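Endoglucanase E (Clostridium thermocellum, PDB 2WAO) probably removes acetyl groups from plant cell-wall polysaccharides through its family 2 carbohydrate esterase domain, which also binds cello-oligosaccharides, while the full-length enzyme is an endo-1,4-beta-glucanase. Local coordinates at residues V34-Y39 and H87-W92; N53-I58 and P65-N70. All blocks are in the same frame, centred on the assembly; numbering follows the deposited sequence.

Contact 1: V34-Y39 and H87-W92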
# COMPACT_ATOMS: atom_id res chain seq x y z
N VAL A 34 8.55 0.81 -10.11
CA VAL A 34 9.52 0.28 -11.05
C VAL A 34 10.85 0.88 -10.59
O VAL A 34 10.95 2.08 -10.30
CB VAL A 34 9.20 0.74 -12.51
CG1 VAL A 34 10.22 0.19 -13.46
CG2 VAL A 34 7.77 0.26 -12.92
N GLU A 35 11.89 0.07 -10.50
CA GLU A 35 13.14 0.59 -10.00
C GLU A 35 14.30 0.14 -10.92
O GLU A 35 14.36 -1.00 -11.36
CB GLU A 35 13.32 0.13 -8.55
CG GLU A 35 14.64 0.40 -7.95
CD GLU A 35 14.78 -0.19 -6.55
OE1 GLU A 35 13.98 -1.10 -6.18
OE2 GLU A 35 15.74 0.21 -5.83
N LEU A 36 15.18 1.08 -11.24
CA LEU A 36 16.26 0.78 -12.20
C LEU A 36 17.44 1.72 -12.00
O LEU A 36 17.30 2.75 -11.38
CB LEU A 36 15.71 0.84 -13.65
CG LEU A 36 15.13 2.20 -14.12
CD1 LEU A 36 16.26 3.21 -14.43
CD2 LEU A 36 14.27 2.00 -15.35
N ASN A 37 18.59 1.33 -12.54
CA ASN A 37 19.75 2.20 -12.67
C ASN A 37 19.97 2.57 -14.13
O ASN A 37 19.78 1.73 -15.01
CB ASN A 37 21.00 1.49 -12.15
CG ASN A 37 20.96 1.24 -10.63
OD1 ASN A 37 20.78 2.17 -9.84
ND2 ASN A 37 21.12 -0.00 -10.25
N PHE A 38 20.30 3.82 -14.41
CA PHE A 38 20.61 4.22 -15.78
C PHE A 38 21.85 5.09 -15.79
O PHE A 38 22.20 5.74 -14.78
CB PHE A 38 19.43 4.90 -16.49
CG PHE A 38 19.10 6.26 -15.95
CD1 PHE A 38 19.57 7.42 -16.60
CD2 PHE A 38 18.30 6.40 -14.83
CE1 PHE A 38 19.28 8.72 -16.11
CE2 PHE A 38 17.97 7.70 -14.34
CZ PHE A 38 18.49 8.87 -15.00
N TYR A 39 22.49 5.10 -16.95
CA TYR A 39 23.62 5.99 -17.20
C TYR A 39 23.12 7.07 -18.15
O TYR A 39 22.54 6.79 -19.18
CB TYR A 39 24.79 5.24 -17.86
CG TYR A 39 26.03 6.11 -17.93
CD1 TYR A 39 26.98 6.08 -16.91
CD2 TYR A 39 26.22 7.02 -18.97
CE1 TYR A 39 28.12 6.91 -16.94
CE2 TYR A 39 27.36 7.85 -19.02
CZ TYR A 39 28.29 7.79 -17.99
OH TYR A 39 29.41 8.59 -18.01
N HIS A 87 22.72 6.81 -12.41
CA HIS A 87 21.65 7.35 -11.53
C HIS A 87 20.70 6.24 -11.12
O HIS A 87 20.49 5.30 -11.88
CB HIS A 87 20.88 8.45 -12.26
CG HIS A 87 21.74 9.60 -12.68
ND1 HIS A 87 22.25 10.51 -11.78
CD2 HIS A 87 22.23 9.95 -13.90
CE1 HIS A 87 23.00 11.39 -12.42
NE2 HIS A 87 23.02 11.07 -13.71
N HIS A 88 20.11 6.36 -9.92
CA HIS A 88 19.11 5.41 -9.44
C HIS A 88 17.71 6.04 -9.58
O HIS A 88 17.51 7.17 -9.14
CB HIS A 88 19.41 5.06 -8.00
CG HIS A 88 18.41 4.14 -7.38
ND1 HIS A 88 17.55 4.54 -6.38
CD2 HIS A 88 18.13 2.84 -7.63
CE1 HIS A 88 16.80 3.52 -6.02
NE2 HIS A 88 17.12 2.48 -6.77
N LEU A 89 16.76 5.30 -10.15
CA LEU A 89 15.40 5.79 -10.38
C LEU A 89 14.37 4.86 -9.76
O LEU A 89 14.44 3.65 -9.95
CB LEU A 89 15.12 5.89 -11.86
CG LEU A 89 13.70 6.11 -12.37
CD1 LEU A 89 13.20 7.50 -11.89
CD2 LEU A 89 13.65 5.98 -13.93
N VAL A 90 13.43 5.43 -9.02
CA VAL A 90 12.24 4.68 -8.62
C VAL A 90 11.04 5.44 -9.23
O VAL A 90 10.96 6.68 -9.10
CB VAL A 90 12.08 4.62 -7.10
CG1 VAL A 90 10.72 4.04 -6.73
CG2 VAL A 90 13.23 3.85 -6.46
N LEU A 91 10.17 4.72 -9.94
CA LEU A 91 8.92 5.33 -10.46
C LEU A 91 7.74 4.75 -9.66
O LEU A 91 7.48 3.54 -9.73
CB LEU A 91 8.79 5.08 -11.98
CG LEU A 91 7.53 5.58 -12.65
CD1 LEU A 91 7.35 7.11 -12.45
CD2 LEU A 91 7.50 5.22 -14.16
N TRP A 92 7.02 5.60 -8.92
CA TRP A 92 6.08 5.14 -7.88
C TRP A 92 4.64 5.49 -8.24
O TRP A 92 4.33 6.65 -8.60
CB TRP A 92 6.47 5.80 -6.55
CG TRP A 92 5.65 5.39 -5.33
CD1 TRP A 92 4.39 5.82 -4.98
CD2 TRP A 92 6.05 4.43 -4.34
NE1 TRP A 92 3.99 5.18 -3.83
CE2 TRP A 92 5.00 4.34 -3.41
CE3 TRP A 92 7.21 3.65 -4.14
CZ2 TRP A 92 5.06 3.51 -2.27
CZ3 TRP A 92 7.26 2.80 -3.01
CH2 TRP A 92 6.20 2.78 -2.07
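Glu35 and His88 both swing CG away from their own backbone nitrogens, chi1 171° for Glu35. The Glu35 chain then runs straight out and lays its carboxylate beside the imidazole of His88. His88 NE2 donates to Glu35 OE2 at 2.8 Å. The oxygen lies in the ring plane and accepts the N-H through its anti lone pair, the one away from OE1. The two flat groups are turned 70° apart. Glu35 OE1 accepts from Asn14, so both carboxylate oxygens are held. Asn37 OD1 also lies at the edge of the His88 ring, 3.5 Å from CD2, while Asn37 ND2 is hydrogen-bonded to Ala116 O.

On the other face Phe38 is folded back over its own backbone, chi1 69°, which sets its ring against His87. His87 CB sits over that ring face, toward the rim, 3.9 Å from the centroid. The two rings meet obliquely. Asp60 and Ala83 hold the nitrogens of the His87 imidazole. Leu89 CB comes to the edge of the Phe38 ring, and Leu89 CD2 lies alongside Leu36 CD1 at 3.8 Å. Farther along, Val34 and Leu91 pack against Phe104 of strand 102-108.

Six backbone hydrogen bonds join the strands, in pairs at Val34 with Leu91, Leu36 with Leu89 and Phe38 with His87. Glu35 with Val90 and Asn37 with His88 are the non-hydrogen-bonded pairs between them. This is antiparallel pairing within the N-terminal beta domain of a family 2 carbohydrate esterase, with Glu35, Asn37 and His88 beside Val90 on one face and mainly apolar side chains on the other.

Contact 2: N53-I58 and P65-N70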
# COMPACT_ATOMS: atom_id res chain seq x y z
N ASN A 53 -4.39 8.44 -12.62
CA ASN A 53 -3.33 7.97 -11.75
C ASN A 53 -2.22 9.00 -11.65
O ASN A 53 -1.87 9.68 -12.64
CB ASN A 53 -2.76 6.62 -12.26
CG ASN A 53 -3.65 5.45 -11.89
OD1 ASN A 53 -4.23 4.78 -12.76
ND2 ASN A 53 -3.79 5.20 -10.60
N TRP A 54 -1.60 9.05 -10.48
CA TRP A 54 -0.53 9.97 -10.22
C TRP A 54 0.71 9.16 -9.90
O TRP A 54 0.59 8.11 -9.25
CB TRP A 54 -0.87 10.85 -9.00
CG TRP A 54 -1.81 12.01 -9.39
CD1 TRP A 54 -3.16 11.93 -9.69
CD2 TRP A 54 -1.42 13.36 -9.65
NE1 TRP A 54 -3.64 13.20 -10.06
CE2 TRP A 54 -2.58 14.08 -10.05
CE3 TRP A 54 -0.18 14.04 -9.56
CZ2 TRP A 54 -2.56 15.46 -10.36
CZ3 TRP A 54 -0.16 15.43 -9.87
CH2 TRP A 54 -1.35 16.11 -10.27
N PHE A 55 1.85 9.72 -10.28
CA PHE A 55 3.18 9.12 -10.11
C PHE A 55 4.19 10.09 -9.53
O PHE A 55 4.05 11.31 -9.66
CB PHE A 55 3.73 8.60 -11.44
CG PHE A 55 2.77 7.69 -12.16
CD1 PHE A 55 2.83 6.31 -11.98
CD2 PHE A 55 1.75 8.24 -12.93
CE1 PHE A 55 1.88 5.45 -12.61
CE2 PHE A 55 0.81 7.40 -13.58
CZ PHE A 55 0.89 6.01 -13.41
N GLN A 56 5.24 9.53 -8.93
CA GLN A 56 6.40 10.36 -8.57
C GLN A 56 7.65 9.56 -8.94
O GLN A 56 7.69 8.33 -8.69
CB GLN A 56 6.42 10.65 -7.07
CG GLN A 56 7.58 11.62 -6.65
CD GLN A 56 7.39 12.16 -5.27
OE1 GLN A 56 7.44 13.40 -5.03
NE2 GLN A 56 7.16 11.23 -4.32
N ALA A 57 8.62 10.26 -9.55
CA ALA A 57 9.98 9.73 -9.78
C ALA A 57 10.87 10.15 -8.61
O ALA A 57 10.80 11.29 -8.14
CB ALA A 57 10.54 10.30 -11.10
N ILE A 58 11.66 9.22 -8.09
CA ILE A 58 12.61 9.52 -7.03
C ILE A 58 13.97 9.19 -7.60
O ILE A 58 14.24 8.03 -7.91
CB ILE A 58 12.35 8.70 -5.73
CG1 ILE A 58 10.92 8.91 -5.21
CG2 ILE A 58 13.34 9.15 -4.63
CD1 ILE A 58 9.89 7.92 -5.72
N PRO A 65 8.70 16.56 -8.48
CA PRO A 65 7.26 16.91 -8.44
C PRO A 65 6.42 15.82 -9.12
O PRO A 65 6.82 15.27 -10.20
CB PRO A 65 7.23 18.25 -9.22
CG PRO A 65 8.59 18.82 -8.97
CD PRO A 65 9.49 17.63 -9.12
N PRO A 66 5.31 15.40 -8.49
CA PRO A 66 4.49 14.33 -9.07
C PRO A 66 3.73 14.75 -10.31
O PRO A 66 3.67 15.96 -10.61
CB PRO A 66 3.49 13.99 -7.97
CG PRO A 66 3.44 15.17 -7.14
CD PRO A 66 4.83 15.75 -7.14
N PHE A 67 3.23 13.77 -11.05
CA PHE A 67 2.53 14.05 -12.32
C PHE A 67 1.44 13.04 -12.52
O PHE A 67 1.49 11.94 -11.94
CB PHE A 67 3.50 14.04 -13.50
CG PHE A 67 4.15 12.71 -13.73
CD1 PHE A 67 3.58 11.79 -14.60
CD2 PHE A 67 5.34 12.34 -13.04
CE1 PHE A 67 4.18 10.53 -14.83
CE2 PHE A 67 5.94 11.09 -13.26
CZ PHE A 67 5.36 10.19 -14.13
N SER A 68 0.44 13.37 -13.31
CA SER A 68 -0.62 12.44 -13.56
C SER A 68 -0.58 11.96 -14.98
O SER A 68 -0.11 12.68 -15.87
CB SER A 68 -2.00 13.07 -13.34
OG SER A 68 -2.13 14.25 -14.12
N VAL A 69 -1.13 10.77 -15.19
CA VAL A 69 -1.46 10.29 -16.51
C VAL A 69 -2.91 9.85 -16.43
O VAL A 69 -3.26 8.92 -15.69
CB VAL A 69 -0.53 9.14 -16.99
CG1 VAL A 69 -0.97 8.67 -18.41
CG2 VAL A 69 0.93 9.58 -17.02
N ASN A 70 -3.78 10.56 -17.16
CA ASN A 70 -5.23 10.43 -16.96
C ASN A 70 -5.98 9.83 -18.17
O ASN A 70 -6.18 10.51 -19.20
CB ASN A 70 -5.84 11.77 -16.48
CG ASN A 70 -7.32 11.63 -16.05
OD1 ASN A 70 -7.89 10.55 -16.13
ND2 ASN A 70 -7.93 12.74 -15.60
O HOH W 1 8.05 12.81 -10.52
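Ser68 CB is a small bump that fits against the broad face of the Trp54 indole. It stands over the five-membered ring, 3.6 Å from its centroid and 16° off the normal. Trp54 CG lies anti to the carbonyl carbon, chi1 -80°, and the indole lies across the neighbouring strand. Its six-membered ring reaches Phe67 and Pro66. Trp54 CE3 lies 3.5 Å from Phe67 C and 4.0 Å from Pro66 CB, and Pro66 O is near the ring plane at the edge. Glu52 accepts a hydrogen bond from Trp54 NE1, which fixes the rotation of the indole.

On the other face of the sheet Phe55 and Phe67 interlock. Phe55 CB presses on one face of the Phe67 ring, toward the rim, 3.5 Å from Phe67 CZ. The rings themselves are slid apart and barely overlap, their planes 26° from each other. Val69 CB and CG2 meet the Phe55 ring at CE2. Ile47 of strand 43-49 also packs on Phe55, Phe67 and Val69.

Phe55 and Phe67 exchange two backbone hydrogen bonds. Val69 N also donates to Asn53 O at 2.9 Å, while the return bond from Asn53 N is weak. At the prolines direct pairing is interrupted, and a water bridges the gap, accepting from Ala57 N and donating to Pro65 O, each at 2.8 Å. This water lies in plane at the edge of the Phe67 ring. Nearer the turn Ala57 bonds directly to Leu64. The arrangement is an antiparallel beta hairpin whose second strand is interrupted near the prolines, with its phenylalanine side turned into the core of the N-terminal beta domain.

In the fold
From the N terminus, short strands come first, and 12-14 pairs with strand 33-40. The chain then runs through strands 33-40, 43-49, 52-59, 62-70 and 73-79 before returning in 85-93. Contact 1 closes this long loop by pairing 34-39 with 87-92. Contact 2 is nested inside it and closes a short hairpin, 53-58 with 65-70. The contacts do not cross. They meet because strand 85-93 lies between strands 33-40 and 52-59. Probable backbone hydrogen bonds from Trp92 N to Gln56 O and from Ile58 N to Val90 O join them. Leu89 also packs on Ala57. They align four strands of one antiparallel sheet, which packs on strands 43-49, 73-79 and 102-108 of a second.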